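Local structure of pirin-like protein (Geobacillus kaustophilus, 2P17) at residues M1-R6 / E223-N228; I7-T12 / A213-R218; K11-T16 / G25-P30; G186-F191 / L239-P244. The protein binds one iron ion per subunit as a member of the pirin family of cupin proteins, although its biological role is not established. All blocks are in the same frame, centred on the assembly; numbering follows the deposited sequence.

Interaction 1: M1-R6 / E223-N228; sequences MAIQRR and EETELN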
loop_
_atom_site.group_PDB
_atom_site.type_symbol
_atom_site.label_atom_id
_atom_site.label_comp_id
_atom_site.label_asym_id
_atom_site.label_seq_id
_atom_site.Cartn_x
_atom_site.Cartn_y
_atom_site.Cartn_z
HETATM N N MSE A 1 -21.639 9.658 13.667
HETATM C CA MSE A 1 -22.491 8.957 12.667
HETATM C C MSE A 1 -21.953 7.551 12.379
HETATM O O MSE A 1 -22.360 6.607 13.054
HETATM C CB MSE A 1 -22.616 9.790 11.394
HETATM C CG MSE A 1 -23.667 9.336 10.408
HETATM SE SE MSE A 1 -23.493 10.461 8.826
HETATM C CE MSE A 1 -21.810 9.764 8.123
ATOM N N ALA A 2 -21.041 7.405 11.411
ATOM C CA ALA A 2 -20.518 6.076 11.054
ATOM C C ALA A 2 -19.700 5.505 12.194
ATOM O O ALA A 2 -19.195 6.239 13.040
ATOM C CB ALA A 2 -19.683 6.124 9.777
ATOM N N ILE A 3 -19.574 4.184 12.214
ATOM C CA ILE A 3 -18.767 3.523 13.213
ATOM C C ILE A 3 -17.317 3.970 13.012
ATOM O O ILE A 3 -16.777 3.860 11.915
ATOM C CB ILE A 3 -18.917 1.994 13.103
ATOM C CG1 ILE A 3 -20.345 1.582 13.497
ATOM C CG2 ILE A 3 -17.862 1.276 13.952
ATOM C CD1 ILE A 3 -20.765 0.202 13.021
ATOM N N GLN A 4 -16.712 4.504 14.069
ATOM C CA GLN A 4 -15.342 5.019 14.018
ATOM C C GLN A 4 -14.316 3.938 14.318
ATOM O O GLN A 4 -14.330 3.330 15.399
ATOM C CB GLN A 4 -15.161 6.169 15.018
ATOM C CG GLN A 4 -16.021 7.384 14.723
ATOM C CD GLN A 4 -15.754 7.956 13.347
ATOM O OE1 GLN A 4 -14.606 8.255 12.996
ATOM N NE2 GLN A 4 -16.807 8.099 12.550
ATOM N N ARG A 5 -13.410 3.709 13.372
ATOM C CA ARG A 5 -12.307 2.794 13.615
ATOM C C ARG A 5 -11.302 3.356 14.619
ATOM O O ARG A 5 -11.123 4.580 14.718
ATOM C CB ARG A 5 -11.615 2.436 12.305
ATOM C CG ARG A 5 -12.519 1.631 11.369
ATOM C CD ARG A 5 -11.753 0.515 10.686
ATOM N NE ARG A 5 -12.527 -0.112 9.613
ATOM C CZ ARG A 5 -12.192 -1.270 9.039
ATOM N NH1 ARG A 5 -11.110 -1.943 9.433
ATOM N NH2 ARG A 5 -12.921 -1.767 8.053
ATOM N N ARG A 6 -10.651 2.437 15.327
ATOM C CA ARG A 6 -9.601 2.725 16.293
ATOM C C ARG A 6 -8.281 2.225 15.720
ATOM O O ARG A 6 -8.264 1.382 14.811
ATOM C CB ARG A 6 -9.889 1.994 17.617
ATOM C CG ARG A 6 -11.015 2.587 18.446
ATOM C CD ARG A 6 -11.478 1.611 19.514
ATOM N NE ARG A 6 -12.348 0.579 18.954
ATOM C CZ ARG A 6 -11.993 -0.685 18.736
ATOM N NH1 ARG A 6 -10.774 -1.104 19.046
ATOM N NH2 ARG A 6 -12.868 -1.535 18.214
ATOM N N GLU A 223 -21.256 -3.172 7.910
ATOM C CA GLU A 223 -21.164 -1.924 8.659
ATOM C C GLU A 223 -20.406 -0.865 7.876
ATOM O O GLU A 223 -19.422 -1.166 7.193
ATOM C CB GLU A 223 -20.514 -2.145 10.018
ATOM C CG GLU A 223 -21.335 -3.072 10.898
ATOM C CD GLU A 223 -20.687 -3.352 12.234
ATOM O OE1 GLU A 223 -19.456 -3.172 12.356
ATOM O OE2 GLU A 223 -21.415 -3.765 13.164
ATOM N N GLU A 224 -20.870 0.375 7.975
ATOM C CA GLU A 224 -20.185 1.487 7.338
ATOM C C GLU A 224 -19.268 2.068 8.397
ATOM O O GLU A 224 -19.733 2.515 9.447
ATOM C CB GLU A 224 -21.192 2.519 6.779
ATOM C CG GLU A 224 -21.948 2.023 5.527
ATOM C CD GLU A 224 -22.996 3.007 4.954
ATOM O OE1 GLU A 224 -23.181 4.113 5.519
ATOM O OE2 GLU A 224 -23.650 2.659 3.924
ATOM N N THR A 225 -17.956 1.994 8.156
ATOM C CA THR A 225 -16.976 2.491 9.119
ATOM C C THR A 225 -16.163 3.636 8.532
ATOM O O THR A 225 -16.124 3.825 7.318
ATOM C CB THR A 225 -15.986 1.396 9.618
ATOM O OG1 THR A 225 -15.024 1.085 8.598
ATOM C CG2 THR A 225 -16.719 0.115 10.081
ATOM N N GLU A 226 -15.537 4.406 9.416
ATOM C CA GLU A 226 -14.711 5.539 9.013
ATOM C C GLU A 226 -13.438 5.589 9.836
ATOM O O GLU A 226 -13.421 5.173 11.002
ATOM C CB GLU A 226 -15.492 6.849 9.171
ATOM C CG GLU A 226 -16.506 7.076 8.047
ATOM C CD GLU A 226 -17.399 8.293 8.246
ATOM O OE1 GLU A 226 -17.336 8.921 9.316
ATOM O OE2 GLU A 226 -18.189 8.584 7.323
ATOM N N LEU A 227 -12.366 6.068 9.208
ATOM C CA LEU A 227 -11.148 6.401 9.927
ATOM C C LEU A 227 -10.839 7.883 9.816
ATOM O O LEU A 227 -10.674 8.418 8.709
ATOM C CB LEU A 227 -9.960 5.603 9.416
ATOM C CG LEU A 227 -8.721 5.956 10.246
ATOM C CD1 LEU A 227 -8.607 5.017 11.430
ATOM C CD2 LEU A 227 -7.469 5.916 9.416
ATOM N N ASN A 228 -10.757 8.528 10.974
ATOM C CA ASN A 228 -10.425 9.941 11.073
ATOM C C ASN A 228 -8.916 10.157 11.129
ATOM O O ASN A 228 -8.202 9.428 11.813
ATOM C CB ASN A 228 -11.085 10.561 12.316
ATOM C CG ASN A 228 -12.601 10.568 12.243
ATOM O OD1 ASN A 228 -13.188 10.463 11.166
ATOM N ND2 ASN A 228 -13.243 10.695 13.398
HETATM O O HOH W 1 -19.486 9.901 10.620
HETATM O O HOH W 2 -11.824 7.062 13.275
HETATM O O HOH W 3 -15.817 10.093 10.823
#
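Ile3 and Gln4 pair with Thr225 and Glu226 in parallel register, so the N-terminal residues run as a short parallel beta strand beside strand 224-231 of the C-terminal cupin domain. The evidence for the ladder is its backbone bonding: Glu226 N reaches Ile3 O at 2.8 Å, and Arg5 N reaches Glu226 O at 2.8 Å. The close-packed side is that of Arg5, which is buried. Its chain leaves with CG beside the backbone N (chi1 -66°) and bends at chi2, which carries NE to Thr225 OG1 at 2.9 Å. The N-H points almost straight at the oxygen (174°), and OG1 lies 2° from the guanidinium plane. Thr225 OG1 is also bonded to Leu184 O, while Arg5 NH2 is bonded to Tyr188 O, so the guanidinium is fixed in rotation. Beside it, Arg5 CB rests 4.1 Å from Leu227 CD1.

The Gln4-Glu226 side is looser and watery. Gln4 NE2 donates to Ala2 O and to a water that bonds Asn228 OD1; its long, weak approach to Glu226 OE1 (3.4 Å) can only share one of those protons. At the exposed end, Ile3 CD1 makes a van der Waals contact with Glu223 CD (3.6 Å), whose OE2 is hydrogen-bonded to Asn220 ND2. Glu226 OE2 forms a salt bridge with Lys155, while OE1 accepts from a water (2.7 Å) that in turn accepts from Ala2 N (3.0 Å).

Interaction 2: I7-T12 / A213-R218; sequences IRRVKT and ALFFSR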
loop_
_atom_site.group_PDB
_atom_site.type_symbol
_atom_site.label_atom_id
_atom_site.label_comp_id
_atom_site.label_asym_id
_atom_site.label_seq_id
_atom_site.Cartn_x
_atom_site.Cartn_y
_atom_site.Cartn_z
ATOM N N ILE A 7 -7.178 2.741 16.250
ATOM C CA ILE A 7 -5.861 2.204 15.975
ATOM C C ILE A 7 -5.547 1.134 17.013
ATOM O O ILE A 7 -5.414 1.427 18.213
ATOM C CB ILE A 7 -4.770 3.310 15.963
ATOM C CG1 ILE A 7 -5.097 4.391 14.910
ATOM C CG2 ILE A 7 -3.378 2.682 15.747
ATOM C CD1 ILE A 7 -5.428 3.848 13.506
ATOM N N ARG A 8 -5.455 -0.110 16.557
ATOM C CA ARG A 8 -5.274 -1.236 17.474
ATOM C C ARG A 8 -3.809 -1.538 17.775
ATOM O O ARG A 8 -3.505 -2.224 18.759
ATOM C CB ARG A 8 -5.988 -2.483 16.965
ATOM C CG ARG A 8 -5.469 -3.001 15.641
ATOM C CD ARG A 8 -6.158 -4.293 15.204
ATOM N NE ARG A 8 -5.572 -4.739 13.948
ATOM C CZ ARG A 8 -4.491 -5.507 13.856
ATOM N NH1 ARG A 8 -3.907 -5.962 14.959
ATOM N NH2 ARG A 8 -4.002 -5.832 12.666
ATOM N N ARG A 9 -2.905 -1.022 16.944
ATOM C CA ARG A 9 -1.478 -1.247 17.138
ATOM C C ARG A 9 -0.662 -0.241 16.350
ATOM O O ARG A 9 -1.044 0.137 15.239
ATOM C CB ARG A 9 -1.107 -2.669 16.709
ATOM C CG ARG A 9 0.354 -3.021 16.912
ATOM C CD ARG A 9 0.586 -4.519 16.938
ATOM N NE ARG A 9 0.242 -5.166 15.674
ATOM C CZ ARG A 9 1.030 -5.215 14.602
ATOM N NH1 ARG A 9 2.226 -4.629 14.592
ATOM N NH2 ARG A 9 0.616 -5.855 13.518
ATOM N N VAL A 10 0.461 0.197 16.919
ATOM C CA VAL A 10 1.365 1.131 16.252
ATOM C C VAL A 10 2.747 0.496 16.103
ATOM O O VAL A 10 3.441 0.272 17.103
ATOM C CB VAL A 10 1.511 2.463 17.031
ATOM C CG1 VAL A 10 2.479 3.411 16.315
ATOM C CG2 VAL A 10 0.148 3.114 17.269
ATOM N N LYS A 11 3.145 0.203 14.865
ATOM C CA LYS A 11 4.448 -0.412 14.591
ATOM C C LYS A 11 5.457 0.620 14.098
ATOM O O LYS A 11 5.161 1.388 13.181
ATOM C CB LYS A 11 4.291 -1.535 13.545
ATOM C CG LYS A 11 5.582 -1.996 12.873
ATOM C CD LYS A 11 6.411 -2.897 13.764
ATOM C CE LYS A 11 7.624 -3.436 13.009
ATOM N NZ LYS A 11 8.554 -4.212 13.905
ATOM N N THR A 12 6.658 0.615 14.682
ATOM C CA THR A 12 7.723 1.495 14.249
ATOM C C THR A 12 8.692 0.658 13.428
ATOM O O THR A 12 9.274 -0.299 13.950
ATOM C CB THR A 12 8.444 2.135 15.457
ATOM O OG1 THR A 12 7.487 2.857 16.242
ATOM C CG2 THR A 12 9.522 3.097 14.980
ATOM N N ALA A 213 3.624 2.275 11.039
ATOM C CA ALA A 213 2.394 1.679 10.514
ATOM C C ALA A 213 1.361 1.606 11.622
ATOM O O ALA A 213 1.664 1.143 12.730
ATOM C CB ALA A 213 2.666 0.298 9.949
ATOM N N LEU A 214 0.146 2.065 11.323
ATOM C CA LEU A 214 -0.955 2.099 12.297
ATOM C C LEU A 214 -2.039 1.175 11.800
ATOM O O LEU A 214 -2.541 1.367 10.700
ATOM C CB LEU A 214 -1.482 3.527 12.474
ATOM C CG LEU A 214 -0.677 4.446 13.402
ATOM C CD1 LEU A 214 0.685 4.805 12.817
ATOM C CD2 LEU A 214 -1.465 5.718 13.650
ATOM N N PHE A 215 -2.361 0.154 12.597
ATOM C CA PHE A 215 -3.296 -0.891 12.180
ATOM C C PHE A 215 -4.681 -0.604 12.708
ATOM O O PHE A 215 -4.825 -0.117 13.832
ATOM C CB PHE A 215 -2.812 -2.253 12.672
ATOM C CG PHE A 215 -1.524 -2.669 12.048
ATOM C CD1 PHE A 215 -1.514 -3.452 10.892
ATOM C CD2 PHE A 215 -0.308 -2.227 12.570
ATOM C CE1 PHE A 215 -0.312 -3.809 10.288
ATOM C CE2 PHE A 215 0.891 -2.574 11.974
ATOM C CZ PHE A 215 0.895 -3.370 10.841
ATOM N N PHE A 216 -5.703 -0.942 11.918
ATOM C CA PHE A 216 -7.077 -0.574 12.238
ATOM C C PHE A 216 -7.817 -1.699 12.965
ATOM O O PHE A 216 -7.607 -2.870 12.687
ATOM C CB PHE A 216 -7.890 -0.204 10.974
ATOM C CG PHE A 216 -7.210 0.778 10.050
ATOM C CD1 PHE A 216 -6.333 1.752 10.540
ATOM C CD2 PHE A 216 -7.491 0.757 8.677
ATOM C CE1 PHE A 216 -5.713 2.645 9.672
ATOM C CE2 PHE A 216 -6.880 1.660 7.804
ATOM C CZ PHE A 216 -5.993 2.613 8.305
ATOM N N SER A 217 -8.717 -1.300 13.864
ATOM C CA SER A 217 -9.683 -2.217 14.452
ATOM C C SER A 217 -10.499 -2.916 13.380
ATOM O O SER A 217 -10.711 -2.380 12.303
ATOM C CB SER A 217 -10.633 -1.456 15.389
ATOM O OG SER A 217 -11.174 -0.317 14.737
ATOM N N ARG A 218 -10.968 -4.108 13.719
ATOM C CA ARG A 218 -11.833 -4.887 12.848
ATOM C C ARG A 218 -13.291 -4.680 13.205
ATOM O O ARG A 218 -13.627 -4.458 14.372
ATOM C CB ARG A 218 -11.496 -6.369 12.987
ATOM C CG ARG A 218 -10.059 -6.731 12.594
ATOM C CD ARG A 218 -9.803 -6.620 11.097
ATOM N NE ARG A 218 -10.486 -7.650 10.313
ATOM C CZ ARG A 218 -10.010 -8.874 10.039
ATOM N NH1 ARG A 218 -8.831 -9.283 10.494
ATOM N NH2 ARG A 218 -10.742 -9.715 9.319
#
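The guanidinium of Arg9 lies flat on the ring of Phe215, a cation-pi stack that covers one face of an antiparallel pairing between strands 7-12 and 212-216, the latter belonging to the C-terminal cupin domain. The two planes are 25° apart, and Arg9 CZ stands 4.1 Å from the Phe215 centroid, 26° off the ring normal. The turn at chi3 (63°) folds the end of Arg9 over the ring, and its NH2 then forms a salt bridge with Glu35 OE2. Lys11 approaches the same ring differently: its CB sits at the edge, 3.9 Å from Phe215 CE2.

The guanidinium of Arg8 is set obliquely to the Phe215 ring. One of its faces covers Phe215 CB, while NE, at the group's edge, makes a weak bond to Phe216 O at 3.0 Å. Arg8 NH1 also reaches Glu35 OE2, so one carboxylate oxygen gathers both arginines.

Beneath this polar layer the backbones are zipped by Phe215 N to Arg9 O (3.0 Å) and Lys11 N to Ala213 O (2.8 Å). Apolar groups take the other face. Val10 lies alongside Leu214, and Ile7 CG2 meets Leu214 CB at 3.9 Å. Ile7 points the same way as Phe216, placing CD1 at the ring edge, 3.7 Å from Phe216 CD1.

Interaction 3: K11-T16 / G25-P30; sequences KTVQMT and GSVLEP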
loop_
_atom_site.group_PDB
_atom_site.type_symbol
_atom_site.label_atom_id
_atom_site.label_comp_id
_atom_site.label_asym_id
_atom_site.label_seq_id
_atom_site.Cartn_x
_atom_site.Cartn_y
_atom_site.Cartn_z
ATOM N N LYS A 11 3.145 0.203 14.865
ATOM C CA LYS A 11 4.448 -0.412 14.591
ATOM C C LYS A 11 5.457 0.620 14.098
ATOM O O LYS A 11 5.161 1.388 13.181
ATOM C CB LYS A 11 4.291 -1.535 13.545
ATOM C CG LYS A 11 5.582 -1.996 12.873
ATOM C CD LYS A 11 6.411 -2.897 13.764
ATOM C CE LYS A 11 7.624 -3.436 13.009
ATOM N NZ LYS A 11 8.554 -4.212 13.905
ATOM N N THR A 12 6.658 0.615 14.682
ATOM C CA THR A 12 7.723 1.495 14.249
ATOM C C THR A 12 8.692 0.658 13.428
ATOM O O THR A 12 9.274 -0.299 13.950
ATOM C CB THR A 12 8.444 2.135 15.457
ATOM O OG1 THR A 12 7.487 2.857 16.242
ATOM C CG2 THR A 12 9.522 3.097 14.980
ATOM N N VAL A 13 8.859 1.007 12.153
ATOM C CA VAL A 13 9.719 0.232 11.263
ATOM C C VAL A 13 11.174 0.364 11.702
ATOM O O VAL A 13 11.646 1.472 11.963
ATOM C CB VAL A 13 9.516 0.658 9.778
ATOM C CG1 VAL A 13 10.502 -0.052 8.846
ATOM C CG2 VAL A 13 8.089 0.352 9.356
ATOM N N GLN A 14 11.853 -0.782 11.817
ATOM C CA GLN A 14 13.279 -0.841 12.145
ATOM C C GLN A 14 14.030 -1.314 10.903
ATOM O O GLN A 14 13.936 -2.486 10.521
ATOM C CB GLN A 14 13.551 -1.821 13.303
ATOM C CG GLN A 14 12.747 -1.575 14.580
ATOM C CD GLN A 14 13.076 -2.564 15.694
ATOM O OE1 GLN A 14 14.213 -2.629 16.177
ATOM N NE2 GLN A 14 12.074 -3.324 16.119
HETATM N N MSE A 15 14.753 -0.403 10.272
HETATM C CA MSE A 15 15.487 -0.732 9.052
HETATM C C MSE A 15 16.821 -1.383 9.355
HETATM O O MSE A 15 17.448 -1.093 10.379
HETATM C CB MSE A 15 15.677 0.507 8.185
HETATM C CG MSE A 15 14.358 1.124 7.799
HETATM SE SE MSE A 15 14.527 2.331 6.322
HETATM C CE MSE A 15 14.776 1.033 4.896
ATOM N N THR A 16 17.238 -2.267 8.455
ATOM C CA THR A 16 18.516 -2.955 8.573
ATOM C C THR A 16 19.272 -2.833 7.262
ATOM O O THR A 16 18.669 -2.700 6.201
ATOM C CB THR A 16 18.338 -4.457 8.941
ATOM O OG1 THR A 16 19.620 -5.046 9.192
ATOM C CG2 THR A 16 17.637 -5.231 7.834
ATOM N N GLY A 25 13.252 -2.649 5.486
ATOM C CA GLY A 25 12.493 -2.691 6.748
ATOM C C GLY A 25 11.198 -3.439 6.567
ATOM O O GLY A 25 10.554 -3.306 5.531
ATOM N N SER A 26 10.834 -4.242 7.564
ATOM C CA SER A 26 9.566 -4.972 7.541
ATOM C C SER A 26 8.469 -4.120 8.161
ATOM O O SER A 26 8.584 -3.685 9.313
ATOM C CB SER A 26 9.672 -6.326 8.256
ATOM O OG SER A 26 10.086 -7.333 7.341
ATOM N N VAL A 27 7.436 -3.843 7.372
ATOM C CA VAL A 27 6.290 -3.069 7.845
ATOM C C VAL A 27 5.202 -4.040 8.308
ATOM O O VAL A 27 4.682 -3.944 9.425
ATOM C CB VAL A 27 5.781 -2.078 6.768
ATOM C CG1 VAL A 27 4.731 -1.139 7.353
ATOM C CG2 VAL A 27 6.947 -1.265 6.157
ATOM N N LEU A 28 4.871 -4.978 7.429
ATOM C CA LEU A 28 4.077 -6.140 7.776
ATOM C C LEU A 28 4.995 -7.326 7.566
ATOM O O LEU A 28 5.424 -7.593 6.428
ATOM C CB LEU A 28 2.843 -6.266 6.862
ATOM C CG LEU A 28 1.552 -5.548 7.268
ATOM C CD1 LEU A 28 1.722 -4.037 7.300
ATOM C CD2 LEU A 28 0.408 -5.948 6.325
ATOM N N GLU A 29 5.309 -8.018 8.656
ATOM C CA GLU A 29 6.188 -9.179 8.600
ATOM C C GLU A 29 5.479 -10.337 7.907
ATOM O O GLU A 29 4.249 -10.440 7.995
ATOM C CB GLU A 29 6.621 -9.582 10.015
ATOM C CG GLU A 29 5.589 -10.398 10.812
ATOM C CD GLU A 29 4.468 -9.565 11.424
ATOM O OE1 GLU A 29 4.440 -8.330 11.231
ATOM O OE2 GLU A 29 3.609 -10.163 12.118
ATOM N N PRO A 30 6.239 -11.200 7.206
ATOM C CA PRO A 30 5.637 -12.385 6.594
ATOM C C PRO A 30 5.238 -13.426 7.642
ATOM O O PRO A 30 5.668 -13.334 8.793
ATOM C CB PRO A 30 6.757 -12.930 5.702
ATOM C CG PRO A 30 8.015 -12.465 6.354
ATOM C CD PRO A 30 7.691 -11.114 6.940
HETATM O O HOH W 4 10.555 -3.296 11.232
HETATM O O HOH W 5 12.677 -4.674 9.750
#
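Val13 and Val27 both set CG1 trans to the backbone N (chi1 175° and -171°), which turns their CG2 methyls to meet at 3.8 Å as the side chains cross. The same rotamer lets Val13 CG1 sit 3.9 Å from Gly25 CA, where the glycine offers bare backbone to the methyl. Lys11 turns at chi2 (77°) and then runs extended, bringing CE within 3.8 Å of Ser26 O. Val13 and Val27 each also touch Tyr193, and Val27 lies against Ala213 and Leu42, so this small apolar cluster has neighbours in both halves of the molecule.

No direct hydrogen bond crosses between 11-16 and 25-30. Two waters stand in for the missing ladder instead. One accepts from Gln14 N at 2.9 Å and donates to Ser26 O at 2.8 Å; the other donates to Gln14 O at 2.6 Å and accepts from Ser26 N at 2.9 Å. The two backbones are thus bridged by water at Gln14 and Ser26, although Met15 and Gly25 come close again next to them.

The water-bridged gap lies at the open end of the beta hairpin of strands 3-19 and 22-26, where the chain turns a corner at Val27, and Val27 and Leu28 both face Leu42 in a classic beta bulge.

Interaction 4: G186-F191 / L239-P244; sequences GHYNGF and LYAGEP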
loop_
_atom_site.group_PDB
_atom_site.type_symbol
_atom_site.label_atom_id
_atom_site.label_comp_id
_atom_site.label_asym_id
_atom_site.label_seq_id
_atom_site.Cartn_x
_atom_site.Cartn_y
_atom_site.Cartn_z
ATOM N N GLY A 186 -17.102 -2.439 6.718
ATOM C CA GLY A 186 -16.763 -2.979 8.037
ATOM C C GLY A 186 -15.892 -4.228 8.033
ATOM O O GLY A 186 -15.116 -4.464 8.975
ATOM N N HIS A 187 -15.993 -5.026 6.973
ATOM C CA HIS A 187 -15.243 -6.274 6.921
ATOM C C HIS A 187 -13.826 -6.085 6.367
ATOM O O HIS A 187 -13.013 -7.018 6.412
ATOM C CB HIS A 187 -16.003 -7.337 6.120
ATOM C CG HIS A 187 -16.097 -7.045 4.657
ATOM N ND1 HIS A 187 -16.739 -5.931 4.156
ATOM C CD2 HIS A 187 -15.623 -7.721 3.582
ATOM C CE1 HIS A 187 -16.661 -5.937 2.837
ATOM N NE2 HIS A 187 -15.984 -7.009 2.462
ATOM N N TYR A 188 -13.513 -4.893 5.854
ATOM C CA TYR A 188 -12.155 -4.664 5.348
ATOM C C TYR A 188 -11.159 -4.671 6.510
ATOM O O TYR A 188 -11.463 -4.235 7.627
ATOM C CB TYR A 188 -12.045 -3.331 4.611
ATOM C CG TYR A 188 -12.395 -3.326 3.136
ATOM C CD1 TYR A 188 -13.379 -4.153 2.607
ATOM C CD2 TYR A 188 -11.746 -2.439 2.271
ATOM C CE1 TYR A 188 -13.698 -4.103 1.253
ATOM C CE2 TYR A 188 -12.054 -2.385 0.912
ATOM C CZ TYR A 188 -13.029 -3.221 0.414
ATOM O OH TYR A 188 -13.369 -3.161 -0.929
ATOM N N ASN A 189 -9.953 -5.135 6.204
ATOM C CA ASN A 189 -8.856 -5.207 7.142
ATOM C C ASN A 189 -7.767 -4.305 6.595
ATOM O O ASN A 189 -7.428 -4.391 5.418
ATOM C CB ASN A 189 -8.388 -6.667 7.247
ATOM C CG ASN A 189 -7.309 -6.880 8.306
ATOM O OD1 ASN A 189 -7.183 -6.110 9.258
ATOM N ND2 ASN A 189 -6.555 -7.955 8.157
ATOM N N GLY A 190 -7.207 -3.433 7.431
ATOM C CA GLY A 190 -6.214 -2.514 6.906
ATOM C C GLY A 190 -5.345 -1.802 7.908
ATOM O O GLY A 190 -5.365 -2.082 9.114
ATOM N N PHE A 191 -4.577 -0.864 7.379
ATOM C CA PHE A 191 -3.587 -0.149 8.146
ATOM C C PHE A 191 -3.155 1.041 7.306
ATOM O O PHE A 191 -3.498 1.142 6.120
ATOM C CB PHE A 191 -2.376 -1.064 8.440
ATOM C CG PHE A 191 -1.636 -1.497 7.205
ATOM C CD1 PHE A 191 -0.581 -0.729 6.731
ATOM C CD2 PHE A 191 -2.039 -2.609 6.480
ATOM C CE1 PHE A 191 0.084 -1.079 5.563
ATOM C CE2 PHE A 191 -1.388 -2.973 5.306
ATOM C CZ PHE A 191 -0.321 -2.217 4.848
ATOM N N LEU A 239 -2.705 4.587 2.877
ATOM C CA LEU A 239 -3.663 3.732 3.574
ATOM C C LEU A 239 -3.995 2.548 2.679
ATOM O O LEU A 239 -4.326 2.724 1.496
ATOM C CB LEU A 239 -4.940 4.514 3.919
ATOM C CG LEU A 239 -6.060 3.832 4.713
ATOM C CD1 LEU A 239 -6.833 4.843 5.543
ATOM C CD2 LEU A 239 -7.018 3.076 3.780
ATOM N N TYR A 240 -3.922 1.347 3.255
ATOM C CA TYR A 240 -4.205 0.109 2.538
ATOM C C TYR A 240 -5.274 -0.640 3.306
ATOM O O TYR A 240 -5.120 -0.861 4.502
ATOM C CB TYR A 240 -2.985 -0.796 2.522
ATOM C CG TYR A 240 -1.720 -0.277 1.883
ATOM C CD1 TYR A 240 -1.418 -0.582 0.556
ATOM C CD2 TYR A 240 -0.784 0.454 2.620
ATOM C CE1 TYR A 240 -0.201 -0.163 -0.024
ATOM C CE2 TYR A 240 0.425 0.872 2.048
ATOM C CZ TYR A 240 0.700 0.561 0.725
ATOM O OH TYR A 240 1.898 0.966 0.172
ATOM N N ALA A 241 -6.351 -1.056 2.636
ATOM C CA ALA A 241 -7.363 -1.868 3.298
ATOM C C ALA A 241 -7.990 -2.767 2.270
ATOM O O ALA A 241 -8.187 -2.355 1.134
ATOM C CB ALA A 241 -8.410 -0.983 3.948
ATOM N N GLY A 242 -8.291 -4.003 2.642
ATOM C CA GLY A 242 -8.823 -4.926 1.663
ATOM C C GLY A 242 -9.798 -5.919 2.245
ATOM O O GLY A 242 -9.895 -6.081 3.462
ATOM N N GLU A 243 -10.490 -6.611 1.358
ATOM C CA GLU A 243 -11.442 -7.625 1.766
ATOM C C GLU A 243 -10.699 -8.922 2.081
ATOM O O GLU A 243 -10.045 -9.475 1.201
ATOM C CB GLU A 243 -12.411 -7.866 0.626
ATOM C CG GLU A 243 -13.414 -8.957 0.886
ATOM C CD GLU A 243 -14.456 -8.988 -0.197
ATOM O OE1 GLU A 243 -14.199 -9.623 -1.234
ATOM O OE2 GLU A 243 -15.533 -8.371 -0.002
ATOM N N PRO A 244 -10.782 -9.411 3.336
ATOM C CA PRO A 244 -10.122 -10.689 3.641
ATOM C C PRO A 244 -10.550 -11.851 2.752
ATOM O O PRO A 244 -11.720 -11.942 2.369
ATOM C CB PRO A 244 -10.522 -10.954 5.101
ATOM C CG PRO A 244 -10.726 -9.586 5.669
ATOM C CD PRO A 244 -11.411 -8.830 4.537
#
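His187 opens the contact by donating from NE2 to Glu243 OE2 at 2.9 Å, just beyond the ends of the antiparallel strands 189-196 and 235-242 of the C-terminal cupin domain. The acceptor lies close to the imidazole plane and uses its anti lone pair, a His-carboxylate bond made edge-on. The backbone of the same residue packs on proline: His187 O is 3.1 Å from Pro244 CD.

Tyr188 lays its ring over the Gly242 backbone. Gly242 CA is 4.2 Å from the Tyr188 centroid and 24° off the normal, which meets the criterion for a CH-pi contact. Asn189 starts the regular ladder, its N bonding to Gly242 O at 2.9 Å with the reciprocal bond alongside. Its ND2 turns to Asp37 O and Glu35 O, tying the strand to a part of the chain near the N-terminus.

At Gly190, with no side chain in the way, the strands close in until its CA is 3.8 Å from Ala241 CA. Phe191 follows, bonded both ways to the Tyr240 backbone. With CG between the backbone N and carbonyl carbon (chi1 64°), its ring passes under Tyr240 CB. The two aromatic planes are 24° apart but slid apart so that the rings barely overlap, centroids 5.2 Å apart, and the rims touch where Phe191 CE1 meets Tyr240 CD2 at 3.4 Å.

Strand 3-19 runs through interactions 1, 2 and 3 in turn, pairing with 224-231, then 212-216, then 22-26. Interactions 1, 2 and 4 cluster with centres 12 to 15 Å apart: Arg5 NH2 bonds Tyr188 O, and Phe216 N reaches Gly190 O, since strands 212-216 and 189-196 are neighbours. Interaction 3 lies about 27 Å from interaction 1 between centres, without touching it, but Val27 packs on Ala213 and Leu28 on Phe191. Along the chain interaction 3 closes before interaction 4 opens. Interactions 1 and 2 bring the chain's start onto the C-terminal cupin domain, interaction 4 lies within that domain, and interaction 3 lies where strand 3-19 passes to the N-terminal one, consistent with a strand shared between the two.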